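PDB 5EJY: myosin-I heavy chain from Dictyostelium discoideum, which is an actin-based class VII motor with ATPase activity that takes part in early phagocytosis and adhesion, the piece here being a MyTH4-FERM unit of its tail. Local coordinates for residues A[171-176]-A[218-223]; A[182-187]-A[260-265]; A[335-340]-A[399-404]. One frame throughout, in Å; residues are numbered along the deposited sequence.

Contact 1. Residues A[171-176]-A[218-223]; sequences YFILQR and DSATTC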
ATOM      1  N   TYR A 171       2.667  -4.697  22.313  1.00 26.09           N
ATOM      2  CA  TYR A 171       3.959  -5.364  22.263  1.00 19.80           C
ATOM      3  C   TYR A 171       4.164  -6.034  20.911  1.00 21.22           C
ATOM      4  O   TYR A 171       5.237  -5.942  20.314  1.00 21.32           O
ATOM      5  CB  TYR A 171       4.064  -6.420  23.379  1.00 26.05           C
ATOM      6  CG  TYR A 171       5.455  -6.990  23.514  1.00 28.60           C
ATOM      7  CD1 TYR A 171       6.440  -6.298  24.196  1.00 30.66           C
ATOM      8  CD2 TYR A 171       5.783  -8.224  22.962  1.00 32.86           C
ATOM      9  CE1 TYR A 171       7.716  -6.811  24.329  1.00 34.96           C
ATOM     10  CE2 TYR A 171       7.056  -8.749  23.090  1.00 30.86           C
ATOM     11  CZ  TYR A 171       8.019  -8.037  23.779  1.00 39.01           C
ATOM     12  OH  TYR A 171       9.295  -8.534  23.913  1.00 36.39           O
ATOM     13  N   PHE A 172       3.134  -6.730  20.446  1.00 22.21           N
ATOM     14  CA  PHE A 172       3.223  -7.429  19.167  1.00 21.78           C
ATOM     15  C   PHE A 172       3.427  -6.440  17.997  1.00 19.48           C
ATOM     16  O   PHE A 172       4.247  -6.677  17.118  1.00 20.15           O
ATOM     17  CB  PHE A 172       1.973  -8.279  18.942  1.00 19.97           C
ATOM     18  CG  PHE A 172       2.031  -9.120  17.689  1.00 27.33           C
ATOM     19  CD1 PHE A 172       2.999 -10.103  17.538  1.00 26.17           C
ATOM     20  CD2 PHE A 172       1.121  -8.922  16.663  1.00 24.16           C
ATOM     21  CE1 PHE A 172       3.058 -10.875  16.379  1.00 32.12           C
ATOM     22  CE2 PHE A 172       1.176  -9.693  15.495  1.00 26.78           C
ATOM     23  CZ  PHE A 172       2.142 -10.668  15.356  1.00 27.24           C
ATOM     24  N   ILE A 173       2.708  -5.330  17.989  1.00 19.85           N
ATOM     25  CA  ILE A 173       2.897  -4.399  16.843  1.00 18.51           C
ATOM     26  C   ILE A 173       4.309  -3.780  16.867  1.00 22.42           C
ATOM     27  O   ILE A 173       4.897  -3.489  15.825  1.00 21.20           O
ATOM     28  CB  ILE A 173       1.749  -3.352  16.713  1.00 22.05           C
ATOM     29  CG1 ILE A 173       1.631  -2.844  15.257  1.00 16.38           C
ATOM     30  CG2 ILE A 173       1.930  -2.179  17.676  1.00 21.23           C
ATOM     31  CD1 ILE A 173       1.144  -3.902  14.292  1.00 20.41           C
ATOM     32  N   LEU A 174       4.896  -3.614  18.052  1.00 22.03           N
ATOM     33  CA  LEU A 174       6.280  -3.129  18.085  1.00 21.88           C
ATOM     34  C   LEU A 174       7.203  -4.154  17.442  1.00 22.69           C
ATOM     35  O   LEU A 174       8.121  -3.785  16.724  1.00 25.75           O
ATOM     36  CB  LEU A 174       6.770  -2.837  19.510  1.00 23.59           C
ATOM     37  CG  LEU A 174       6.279  -1.613  20.283  1.00 24.19           C
ATOM     38  CD1 LEU A 174       7.000  -1.577  21.645  1.00 25.99           C
ATOM     39  CD2 LEU A 174       6.529  -0.326  19.519  1.00 23.78           C
ATOM     40  N   GLN A 175       6.966  -5.440  17.720  1.00 23.86           N
ATOM     41  CA  GLN A 175       7.747  -6.507  17.082  1.00 22.10           C
ATOM     42  C   GLN A 175       7.557  -6.518  15.553  1.00 22.01           C
ATOM     43  O   GLN A 175       8.513  -6.673  14.798  1.00 22.67           O
ATOM     44  CB  GLN A 175       7.335  -7.868  17.625  1.00 27.43           C
ATOM     45  CG  GLN A 175       7.702  -8.142  19.074  1.00 26.27           C
ATOM     46  CD  GLN A 175       7.057  -9.414  19.552  1.00 25.90           C
ATOM     47  OE1 GLN A 175       5.844  -9.468  19.754  1.00 28.59           O
ATOM     48  NE2 GLN A 175       7.859 -10.465  19.697  1.00 30.14           N
ATOM     49  N   ARG A 176       6.313  -6.389  15.109  1.00 22.17           N
ATOM     50  CA  ARG A 176       6.017  -6.351  13.673  1.00 22.67           C
ATOM     51  C   ARG A 176       6.751  -5.201  12.958  1.00 21.77           C
ATOM     52  O   ARG A 176       7.259  -5.351  11.837  1.00 24.48           O
ATOM     53  CB  ARG A 176       4.500  -6.228  13.472  1.00 19.99           C
ATOM     54  CG  ARG A 176       3.693  -7.454  13.951  1.00 22.12           C
ATOM     55  CD  ARG A 176       3.522  -8.494  12.843  1.00 26.75           C
ATOM     56  NE  ARG A 176       2.839  -7.905  11.698  1.00 23.13           N
ATOM     57  CZ  ARG A 176       3.152  -8.130  10.421  1.00 27.64           C
ATOM     58  NH1 ARG A 176       4.127  -8.973  10.095  1.00 23.78           N
ATOM     59  NH2 ARG A 176       2.483  -7.499   9.464  1.00 21.00           N
ATOM     60  N   ASP A 218      -2.628  -5.779   9.630  1.00 20.75           N
ATOM     61  CA  ASP A 218      -2.318  -4.891  10.742  1.00 21.46           C
ATOM     62  C   ASP A 218      -1.534  -3.673  10.288  1.00 22.65           C
ATOM     63  O   ASP A 218      -1.228  -3.523   9.084  1.00 19.48           O
ATOM     64  CB  ASP A 218      -1.678  -5.631  11.946  1.00 20.67           C
ATOM     65  CG  ASP A 218      -0.246  -6.095  11.696  1.00 22.79           C
ATOM     66  OD1 ASP A 218       0.427  -5.622  10.757  1.00 21.58           O
ATOM     67  OD2 ASP A 218       0.228  -6.956  12.479  1.00 24.07           O
ATOM     68  N   SER A 219      -1.238  -2.780  11.232  1.00 19.97           N
ATOM     69  CA  SER A 219      -0.589  -1.511  10.881  1.00 17.76           C
ATOM     70  C   SER A 219       0.741  -1.685  10.154  1.00 18.92           C
ATOM     71  O   SER A 219       1.139  -0.817   9.367  1.00 18.08           O
ATOM     72  CB  SER A 219      -0.350  -0.684  12.151  1.00 18.34           C
ATOM     73  OG  SER A 219      -1.587  -0.456  12.808  1.00 20.29           O
ATOM     74  N   ALA A 220       1.432  -2.785  10.430  1.00 17.26           N
ATOM     75  CA  ALA A 220       2.775  -3.020   9.878  1.00 16.49           C
ATOM     76  C   ALA A 220       2.776  -3.855   8.599  1.00 17.19           C
ATOM     77  O   ALA A 220       3.838  -4.124   8.041  1.00 20.97           O
ATOM     78  CB  ALA A 220       3.660  -3.686  10.915  1.00 20.60           C
ATOM     79  N   THR A 221       1.599  -4.249   8.127  1.00 16.22           N
ATOM     80  CA  THR A 221       1.500  -5.142   6.969  1.00 19.12           C
ATOM     81  C   THR A 221       2.025  -4.486   5.691  1.00 20.32           C
ATOM     82  O   THR A 221       1.605  -3.388   5.329  1.00 18.94           O
ATOM     83  CB  THR A 221       0.056  -5.632   6.753  1.00 21.32           C
ATOM     84  OG1 THR A 221      -0.317  -6.470   7.854  1.00 21.06           O
ATOM     85  CG2 THR A 221      -0.053  -6.445   5.444  1.00 19.72           C
ATOM     86  N   THR A 222       2.959  -5.155   5.024  1.00 20.04           N
ATOM     87  CA  THR A 222       3.571  -4.585   3.830  1.00 19.00           C
ATOM     88  C   THR A 222       2.880  -5.016   2.551  1.00 21.34           C
ATOM     89  O   THR A 222       2.062  -5.929   2.548  1.00 19.79           O
ATOM     90  CB  THR A 222       5.045  -4.987   3.719  1.00 21.48           C
ATOM     91  OG1 THR A 222       5.125  -6.414   3.661  1.00 22.19           O
ATOM     92  CG2 THR A 222       5.825  -4.472   4.931  1.00 21.18           C
ATOM     93  N   CYS A 223       3.226  -4.348   1.454  1.00 19.94           N
ATOM     94  CA  CYS A 223       2.716  -4.748   0.155  1.00 20.39           C
ATOM     95  C   CYS A 223       3.131  -6.189  -0.169  1.00 20.37           C
ATOM     96  O   CYS A 223       2.349  -6.981  -0.687  1.00 18.87           O
ATOM     97  CB  CYS A 223       3.219  -3.779  -0.914  1.00 18.39           C
ATOM     98  SG  CYS A 223       2.508  -4.120  -2.526  1.00 23.52           S
TER

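Contact 2. Residues A[182-187]-A[260-265]; sequences ARKQVP and PTDKLC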
ATOM      1  N   ALA A 182      10.001   1.126   9.526  1.00 25.58           N
ATOM      2  CA  ALA A 182       9.168   2.280   9.834  1.00 26.52           C
ATOM      3  C   ALA A 182       8.071   2.510   8.811  1.00 29.75           C
ATOM      4  O   ALA A 182       8.225   2.189   7.626  1.00 26.18           O
ATOM      5  CB  ALA A 182      10.036   3.535   9.933  1.00 32.14           C
ATOM      6  N   ARG A 183       6.973   3.093   9.277  1.00 25.36           N
ATOM      7  CA  ARG A 183       5.923   3.572   8.385  1.00 23.80           C
ATOM      8  C   ARG A 183       6.108   5.053   8.081  1.00 26.92           C
ATOM      9  O   ARG A 183       6.971   5.735   8.661  1.00 26.58           O
ATOM     10  CB  ARG A 183       4.538   3.334   8.999  1.00 23.26           C
ATOM     11  CG  ARG A 183       4.212   4.235  10.180  1.00 22.03           C
ATOM     12  CD  ARG A 183       2.880   3.822  10.808  1.00 21.70           C
ATOM     13  NE  ARG A 183       1.791   3.936   9.837  1.00 19.15           N
ATOM     14  CZ  ARG A 183       0.560   3.476  10.033  1.00 20.65           C
ATOM     15  NH1 ARG A 183       0.260   2.824  11.162  1.00 16.76           N
ATOM     16  NH2 ARG A 183      -0.369   3.649   9.086  1.00 21.55           N
ATOM     17  N   LYS A 184       5.271   5.563   7.190  1.00 19.46           N
ATOM     18  CA  LYS A 184       5.458   6.911   6.683  1.00 26.88           C
ATOM     19  C   LYS A 184       4.324   7.854   7.020  1.00 27.35           C
ATOM     20  O   LYS A 184       4.455   9.063   6.830  1.00 23.75           O
ATOM     21  CB  LYS A 184       5.632   6.863   5.162  1.00 26.11           C
ATOM     22  CG  LYS A 184       6.811   6.009   4.722  1.00 29.65           C
ATOM     23  CD  LYS A 184       7.017   6.087   3.224  1.00 35.54           C
ATOM     24  CE  LYS A 184       8.221   5.260   2.792  1.00 38.29           C
ATOM     25  NZ  LYS A 184       8.432   5.400   1.321  1.00 49.67           N
ATOM     26  N   GLN A 185       3.204   7.319   7.504  1.00 19.49           N
ATOM     27  CA  GLN A 185       2.039   8.158   7.730  1.00 20.63           C
ATOM     28  C   GLN A 185       1.405   7.885   9.089  1.00 22.69           C
ATOM     29  O   GLN A 185       1.569   6.805   9.654  1.00 20.01           O
ATOM     30  CB  GLN A 185       0.988   7.937   6.622  1.00 22.81           C
ATOM     31  CG  GLN A 185       1.533   8.010   5.180  1.00 22.92           C
ATOM     32  CD  GLN A 185       2.198   9.358   4.853  1.00 34.18           C
ATOM     33  OE1 GLN A 185       1.850  10.390   5.428  1.00 32.15           O
ATOM     34  NE2 GLN A 185       3.156   9.347   3.917  1.00 31.97           N
ATOM     35  N   VAL A 186       0.663   8.868   9.584  1.00 19.51           N
ATOM     36  CA  VAL A 186      -0.181   8.706  10.756  1.00 19.20           C
ATOM     37  C   VAL A 186      -1.433   7.892  10.389  1.00 24.35           C
ATOM     38  O   VAL A 186      -2.037   8.119   9.336  1.00 21.99           O
ATOM     39  CB  VAL A 186      -0.602  10.093  11.295  1.00 23.59           C
ATOM     40  CG1 VAL A 186      -1.700   9.969  12.355  1.00 23.21           C
ATOM     41  CG2 VAL A 186       0.627  10.845  11.836  1.00 22.79           C
ATOM     42  N   PRO A 187      -1.814   6.936  11.247  1.00 23.35           N
ATOM     43  CA  PRO A 187      -3.020   6.131  11.004  1.00 22.28           C
ATOM     44  C   PRO A 187      -4.260   6.955  10.634  1.00 25.15           C
ATOM     45  O   PRO A 187      -4.528   7.998  11.244  1.00 26.53           O
ATOM     46  CB  PRO A 187      -3.243   5.446  12.354  1.00 22.03           C
ATOM     47  CG  PRO A 187      -1.877   5.247  12.870  1.00 24.30           C
ATOM     48  CD  PRO A 187      -1.061   6.439  12.420  1.00 17.34           C
ATOM     49  N   PRO A 260       7.497  -2.964  -2.176  1.00 24.03           N
ATOM     50  CA  PRO A 260       7.283  -4.189  -1.395  1.00 26.27           C
ATOM     51  C   PRO A 260       7.277  -3.939   0.099  1.00 25.12           C
ATOM     52  O   PRO A 260       6.500  -4.584   0.795  1.00 20.36           O
ATOM     53  CB  PRO A 260       8.482  -5.061  -1.778  1.00 27.01           C
ATOM     54  CG  PRO A 260       8.825  -4.621  -3.169  1.00 30.48           C
ATOM     55  CD  PRO A 260       8.599  -3.118  -3.149  1.00 30.79           C
ATOM     56  N   THR A 261       8.111  -3.019   0.586  1.00 23.73           N
ATOM     57  CA  THR A 261       8.193  -2.777   2.028  1.00 26.81           C
ATOM     58  C   THR A 261       7.250  -1.666   2.496  1.00 25.94           C
ATOM     59  O   THR A 261       7.166  -1.386   3.689  1.00 25.75           O
ATOM     60  CB  THR A 261       9.632  -2.404   2.453  1.00 31.11           C
ATOM     61  OG1 THR A 261      10.018  -1.214   1.776  1.00 31.81           O
ATOM     62  CG2 THR A 261      10.605  -3.509   2.085  1.00 29.76           C
ATOM     63  N   ASP A 262       6.554  -1.019   1.566  1.00 21.92           N
ATOM     64  CA  ASP A 262       5.597   0.017   1.949  1.00 21.97           C
ATOM     65  C   ASP A 262       4.382  -0.608   2.659  1.00 22.20           C
ATOM     66  O   ASP A 262       4.012  -1.754   2.388  1.00 21.90           O
ATOM     67  CB  ASP A 262       5.126   0.799   0.733  1.00 21.41           C
ATOM     68  CG  ASP A 262       6.091   1.907   0.330  1.00 32.11           C
ATOM     69  OD1 ASP A 262       7.202   1.999   0.879  1.00 32.25           O
ATOM     70  OD2 ASP A 262       5.723   2.687  -0.552  1.00 36.83           O
ATOM     71  N   LYS A 263       3.771   0.148   3.562  1.00 19.80           N
ATOM     72  CA  LYS A 263       2.677  -0.372   4.394  1.00 20.56           C
ATOM     73  C   LYS A 263       1.332  -0.033   3.773  1.00 19.96           C
ATOM     74  O   LYS A 263       1.080   1.121   3.433  1.00 19.37           O
ATOM     75  CB  LYS A 263       2.742   0.234   5.797  1.00 20.03           C
ATOM     76  CG  LYS A 263       3.779  -0.417   6.729  1.00 20.94           C
ATOM     77  CD  LYS A 263       5.187  -0.092   6.290  1.00 27.14           C
ATOM     78  CE  LYS A 263       6.219  -0.916   7.075  1.00 24.13           C
ATOM     79  NZ  LYS A 263       7.601  -0.593   6.543  1.00 25.19           N
ATOM     80  N   LEU A 264       0.463  -1.025   3.628  1.00 19.68           N
ATOM     81  CA  LEU A 264      -0.847  -0.741   3.043  1.00 20.75           C
ATOM     82  C   LEU A 264      -1.642   0.252   3.874  1.00 21.49           C
ATOM     83  O   LEU A 264      -2.397   1.040   3.320  1.00 19.71           O
ATOM     84  CB  LEU A 264      -1.670  -2.013   2.801  1.00 19.68           C
ATOM     85  CG  LEU A 264      -1.100  -3.074   1.854  1.00 23.15           C
ATOM     86  CD1 LEU A 264      -2.172  -4.134   1.539  1.00 25.39           C
ATOM     87  CD2 LEU A 264      -0.575  -2.462   0.576  1.00 21.93           C
ATOM     88  N   CYS A 265      -1.493   0.220   5.202  1.00 18.92           N
ATOM     89  CA  CYS A 265      -2.186   1.214   6.022  1.00 17.77           C
ATOM     90  C   CYS A 265      -1.752   2.660   5.722  1.00 18.59           C
ATOM     91  O   CYS A 265      -2.554   3.590   5.866  1.00 20.06           O
ATOM     92  CB  CYS A 265      -2.050   0.903   7.515  1.00 17.04           C
ATOM     93  SG  CYS A 265      -3.077  -0.495   8.040  1.00 20.99           S
TER
HETATM   94  O   HOH W   1       6.044   5.452  -0.092  1.00 47.74           O

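Contact 3. Residues A[335-340]-A[399-404]; sequences ISIGSL and QLLEKH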
ATOM      1  N   ILE A 335     -11.489  -4.851 -31.900  1.00 38.11           N
ATOM      2  CA  ILE A 335     -12.723  -5.461 -32.374  1.00 38.48           C
ATOM      3  C   ILE A 335     -12.635  -6.974 -32.340  1.00 34.14           C
ATOM      4  O   ILE A 335     -13.584  -7.644 -31.934  1.00 38.79           O
ATOM      5  CB  ILE A 335     -13.053  -5.023 -33.824  1.00 41.97           C
ATOM      6  CG1 ILE A 335     -13.486  -3.562 -33.845  1.00 47.65           C
ATOM      7  CG2 ILE A 335     -14.170  -5.876 -34.393  1.00 43.14           C
ATOM      8  CD1 ILE A 335     -14.597  -3.271 -32.869  1.00 49.56           C
ATOM      9  N   SER A 336     -11.502  -7.517 -32.777  1.00 30.95           N
ATOM     10  CA  SER A 336     -11.348  -8.963 -32.838  1.00 35.21           C
ATOM     11  C   SER A 336     -11.366  -9.631 -31.451  1.00 39.48           C
ATOM     12  O   SER A 336     -12.028 -10.651 -31.263  1.00 35.45           O
ATOM     13  CB  SER A 336     -10.075  -9.339 -33.585  1.00 33.19           C
ATOM     14  OG  SER A 336      -8.945  -8.806 -32.928  1.00 42.99           O
ATOM     15  N   ILE A 337     -10.642  -9.069 -30.486  1.00 34.87           N
ATOM     16  CA  ILE A 337     -10.676  -9.630 -29.128  1.00 33.85           C
ATOM     17  C   ILE A 337     -12.004  -9.376 -28.410  1.00 35.29           C
ATOM     18  O   ILE A 337     -12.534 -10.265 -27.728  1.00 38.14           O
ATOM     19  CB  ILE A 337      -9.475  -9.175 -28.256  1.00 33.36           C
ATOM     20  CG1 ILE A 337      -9.382  -7.646 -28.181  1.00 35.02           C
ATOM     21  CG2 ILE A 337      -8.170  -9.787 -28.776  1.00 33.74           C
ATOM     22  CD1 ILE A 337      -8.299  -7.134 -27.185  1.00 31.57           C
ATOM     23  N   GLY A 338     -12.553  -8.179 -28.565  1.00 32.92           N
ATOM     24  CA  GLY A 338     -13.795  -7.829 -27.898  1.00 35.04           C
ATOM     25  C   GLY A 338     -14.999  -8.592 -28.426  1.00 42.18           C
ATOM     26  O   GLY A 338     -15.923  -8.911 -27.669  1.00 38.42           O
ATOM     27  N   SER A 339     -14.994  -8.889 -29.725  1.00 38.50           N
ATOM     28  CA  SER A 339     -16.093  -9.644 -30.331  1.00 44.75           C
ATOM     29  C   SER A 339     -16.086 -11.100 -29.875  1.00 37.49           C
ATOM     30  O   SER A 339     -17.142 -11.698 -29.674  1.00 39.56           O
ATOM     31  CB  SER A 339     -16.063  -9.551 -31.864  1.00 36.34           C
ATOM     32  OG  SER A 339     -14.961 -10.257 -32.410  1.00 38.59           O
ATOM     33  N   LEU A 340     -14.896 -11.672 -29.725  1.00 39.94           N
ATOM     34  CA  LEU A 340     -14.770 -13.025 -29.191  1.00 41.00           C
ATOM     35  C   LEU A 340     -15.223 -13.087 -27.733  1.00 39.84           C
ATOM     36  O   LEU A 340     -15.914 -14.029 -27.327  1.00 38.99           O
ATOM     37  CB  LEU A 340     -13.339 -13.548 -29.352  1.00 36.76           C
ATOM     38  CG  LEU A 340     -12.989 -13.948 -30.788  1.00 42.58           C
ATOM     39  CD1 LEU A 340     -11.499 -14.167 -30.966  1.00 38.51           C
ATOM     40  CD2 LEU A 340     -13.774 -15.200 -31.202  1.00 40.24           C
ATOM     41  N   GLN A 399      -5.487 -16.584 -27.841  1.00 39.64           N
ATOM     42  CA  GLN A 399      -4.477 -16.629 -28.888  1.00 39.64           C
ATOM     43  C   GLN A 399      -4.148 -15.224 -29.383  1.00 34.98           C
ATOM     44  O   GLN A 399      -2.984 -14.867 -29.508  1.00 39.47           O
ATOM     45  CB  GLN A 399      -4.947 -17.498 -30.059  1.00 41.66           C
ATOM     46  N   LEU A 400      -5.179 -14.435 -29.669  1.00 35.73           N
ATOM     47  CA  LEU A 400      -4.991 -13.070 -30.150  1.00 33.02           C
ATOM     48  C   LEU A 400      -4.271 -12.208 -29.118  1.00 39.22           C
ATOM     49  O   LEU A 400      -3.458 -11.339 -29.464  1.00 33.98           O
ATOM     50  CB  LEU A 400      -6.344 -12.448 -30.492  1.00 35.12           C
ATOM     51  CG  LEU A 400      -6.993 -12.942 -31.786  1.00 37.21           C
ATOM     52  CD1 LEU A 400      -8.414 -12.426 -31.921  1.00 30.32           C
ATOM     53  CD2 LEU A 400      -6.143 -12.513 -32.989  1.00 39.91           C
ATOM     54  N   LEU A 401      -4.588 -12.441 -27.848  1.00 31.70           N
ATOM     55  CA  LEU A 401      -3.948 -11.718 -26.753  1.00 36.20           C
ATOM     56  C   LEU A 401      -2.484 -12.113 -26.652  1.00 33.22           C
ATOM     57  O   LEU A 401      -1.603 -11.255 -26.566  1.00 34.25           O
ATOM     58  CB  LEU A 401      -4.669 -11.987 -25.417  1.00 29.44           C
ATOM     59  CG  LEU A 401      -6.079 -11.414 -25.245  1.00 27.00           C
ATOM     60  CD1 LEU A 401      -6.680 -11.849 -23.906  1.00 30.28           C
ATOM     61  CD2 LEU A 401      -6.069  -9.893 -25.341  1.00 29.22           C
ATOM     62  N   GLU A 402      -2.223 -13.415 -26.674  1.00 32.20           N
ATOM     63  CA  GLU A 402      -0.872 -13.928 -26.463  1.00 34.44           C
ATOM     64  C   GLU A 402       0.111 -13.547 -27.576  1.00 39.64           C
ATOM     65  O   GLU A 402       1.324 -13.563 -27.366  1.00 33.73           O
ATOM     66  CB  GLU A 402      -0.885 -15.451 -26.291  1.00 40.16           C
ATOM     67  CG  GLU A 402      -1.382 -15.921 -24.934  1.00 46.90           C
ATOM     68  CD  GLU A 402      -0.478 -15.477 -23.797  1.00 50.96           C
ATOM     69  OE1 GLU A 402       0.660 -15.046 -24.077  1.00 51.50           O
ATOM     70  OE2 GLU A 402      -0.901 -15.558 -22.623  1.00 57.17           O
ATOM     71  N   LYS A 403      -0.410 -13.214 -28.753  1.00 37.85           N
ATOM     72  CA  LYS A 403       0.454 -12.890 -29.891  1.00 44.28           C
ATOM     73  C   LYS A 403       0.644 -11.388 -30.094  1.00 41.33           C
ATOM     74  O   LYS A 403       1.382 -10.968 -30.991  1.00 41.25           O
ATOM     75  CB  LYS A 403      -0.074 -13.530 -31.182  1.00 43.69           C
ATOM     76  CG  LYS A 403      -0.040 -15.054 -31.187  1.00 49.23           C
ATOM     77  CD  LYS A 403       1.374 -15.589 -30.995  1.00 48.99           C
ATOM     78  CE  LYS A 403       1.411 -17.112 -31.074  1.00 51.58           C
ATOM     79  N   HIS A 404      -0.021 -10.575 -29.275  1.00 36.41           N
ATOM     80  CA  HIS A 404       0.181  -9.125 -29.346  1.00 39.05           C
ATOM     81  C   HIS A 404       1.585  -8.771 -28.868  1.00 33.76           C
ATOM     82  O   HIS A 404       2.090  -9.397 -27.939  1.00 32.03           O
ATOM     83  CB  HIS A 404      -0.862  -8.393 -28.509  1.00 36.43           C
ATOM     84  CG  HIS A 404      -0.917  -6.922 -28.775  1.00 33.45           C
ATOM     85  ND1 HIS A 404       0.004  -6.037 -28.254  1.00 35.01           N
ATOM     86  CD2 HIS A 404      -1.773  -6.184 -29.521  1.00 34.33           C
ATOM     87  CE1 HIS A 404      -0.290  -4.814 -28.662  1.00 36.11           C
ATOM     88  NE2 HIS A 404      -1.367  -4.876 -29.428  1.00 34.64           N
TER

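Contact 1. Residues A[171-176]-A[218-223]
Asp218 OD1 receives Arg176 NH2 at 3.1 Å, nearly straight (163° at the hydrogen), and a weak, longer bond from Arg176 NE; a weak bond from the backbone N of Ala220 reaches the same oxygen. On the other branch, Asp218 OD2 takes Arg176 NE at 2.9 Å through its syn lone pair. The arginine thus grips the carboxylate side-on, one nitrogen to each oxygen, although the guanidinium and carboxylate planes are turned 38° apart. To bring NE and NH2 round to the acid, the arginine chain bends at both chi2 and chi3, and CG of this bent chain lies over one face of the Phe172 ring, toward its rim. Glu225 takes the remaining NH1 in a second salt bridge, which would further fix the rotation of the guanidinium. Alongside the ion pair, Ala220 CB packs on Arg176 CB at 3.7 Å, and Ile173 CD1 comes within 3.7 Å of Asp218 OD2 and 4.2 Å of Ala220 CB. Asp218 opens a type I turn to Thr221, and Thr221 OG1 accepts the backbone N of Asp218 at 3.0 Å. This turn, between strand 212-217 and helix 223-233 of the ubiquitin-like first FERM lobe, rests against helix 161-180 of the MyTH4 domain; Ser219 OG is bonded to Glu191 of helix 189-196.

Contact 2. Residues A[182-187]-A[260-265]
Arg183 carries its guanidinium between its own loop and the start of helix 264-277. Pro187 CD lies over one face, offset toward the rim, and Cys265 CB approaches Arg183 NH2 obliquely at 3.6 Å. The polar rim is taken up by residues beyond the two segments: NH1 meets Glu191 and the carbonyl of Ser134, while NE pairs with Asp266. Bonds at both NH1 and NE, to two acids and a carbonyl, balance this buried cation and would fix the rotation of its plane.

The loop 182-187 joins helix 161-180 to helix 189-196 in the MyTH4 domain, and the opposing segment leads into a helix of the ubiquitin-like FERM lobe, so the contact is part of the MyTH4-FERM interface. Across it Lys263 NZ reaches Ala182 O at 3.0 Å, from above the carbonyl plane (56° out of it). The same ammonium, Lys263 NZ, bonds its own segment's Thr261 O, also at 3.0 Å and nearly in line with that C=O, as well as Asn180 O; these carbonyls wrap a buried positive charge. A bend at chi2 (70°) turns the chain so that Lys263 CD passes 4.3 Å from Arg183 CA.

Nearer the surface, Lys184 runs extended beyond CG toward Asp262. Lys184 NZ stands 3.6 Å from Asp262 OD1, a long salt bridge, and a water accepts from Lys184 NZ and donates to Asp262 OD2, 2.8 Å from each.

Contact 3. Residues A[335-340]-A[399-404]
Ile337 packs on Leu400 where helix 331-346 meets the C-terminal part of helix 390-402, within the all-helical central lobe of the FERM domain. Their CA atoms, 6.7 Å apart, are the nearest pair between the two segments, and no hydrogen bond crosses from one segment to the other.

The apolar packing has two centres. In the first, Ile337 presents both branches: Ile337 CG2 rests on Leu400 CB at 3.7 Å, and Ile337 CD1 meets Leu401 CD2 at 4.0 Å. With chi1 at 56°, Ile337 CG1 stands between the backbone N and the carbonyl carbon, while CG2 lies beside the N; the two branches therefore spread over neighbouring leucines. The Leu401 side chain meets that of Ile337 at about a right angle, one methyl, CD2, serving both branches. Phe319 of helix 304-322 and Phe323 in the loop after it also pack on Ile337, and Leu322 on Leu401, so this buried patch is continued by a third helix.

In the second centre, one turn farther along helix 331-346, Leu340 and Leu400 cross at about a right angle and touch through methyls, CD1 to CD1. Gln396 and Met397, a turn earlier on helix 390-402, and His385 in the preceding loop also pack on Leu340. Leu400 thus spans both centres, CB against the isoleucine and CD1 reaching the leucine.

The polar link between the helices comes from Tyr333, one turn before Ile337: its hydroxyl is hydrogen-bonded to Leu400 O, and its ring stands edge-to-face with that of His404. Ser336 OG bonds locally, to the Tyr333 carbonyl; turned that way, Ser336 OG also lies 3.8 Å from the Leu400 CD1 methyl.

In the fold
Contacts 1 and 2 belong to one interface, between the MyTH4 domain and the first FERM lobe, with centres about 10 Å apart. Their FERM segments are joined by backbone: Cys223 N lies 2.9 Å from Asp262 O, and Thr221 O 3.1 Å from Leu264 N, both probable hydrogen bonds. Glu191 serves both contacts, through Ser219 in contact 1 and Arg183 in contact 2, and Asn180 bonds Ala220 O as well as Lys263. The segments alternate along the chain. Contact 3 is remote, inside the central FERM lobe: its centre is about 44 Å from that of contact 1 and about 39 Å from that of contact 2.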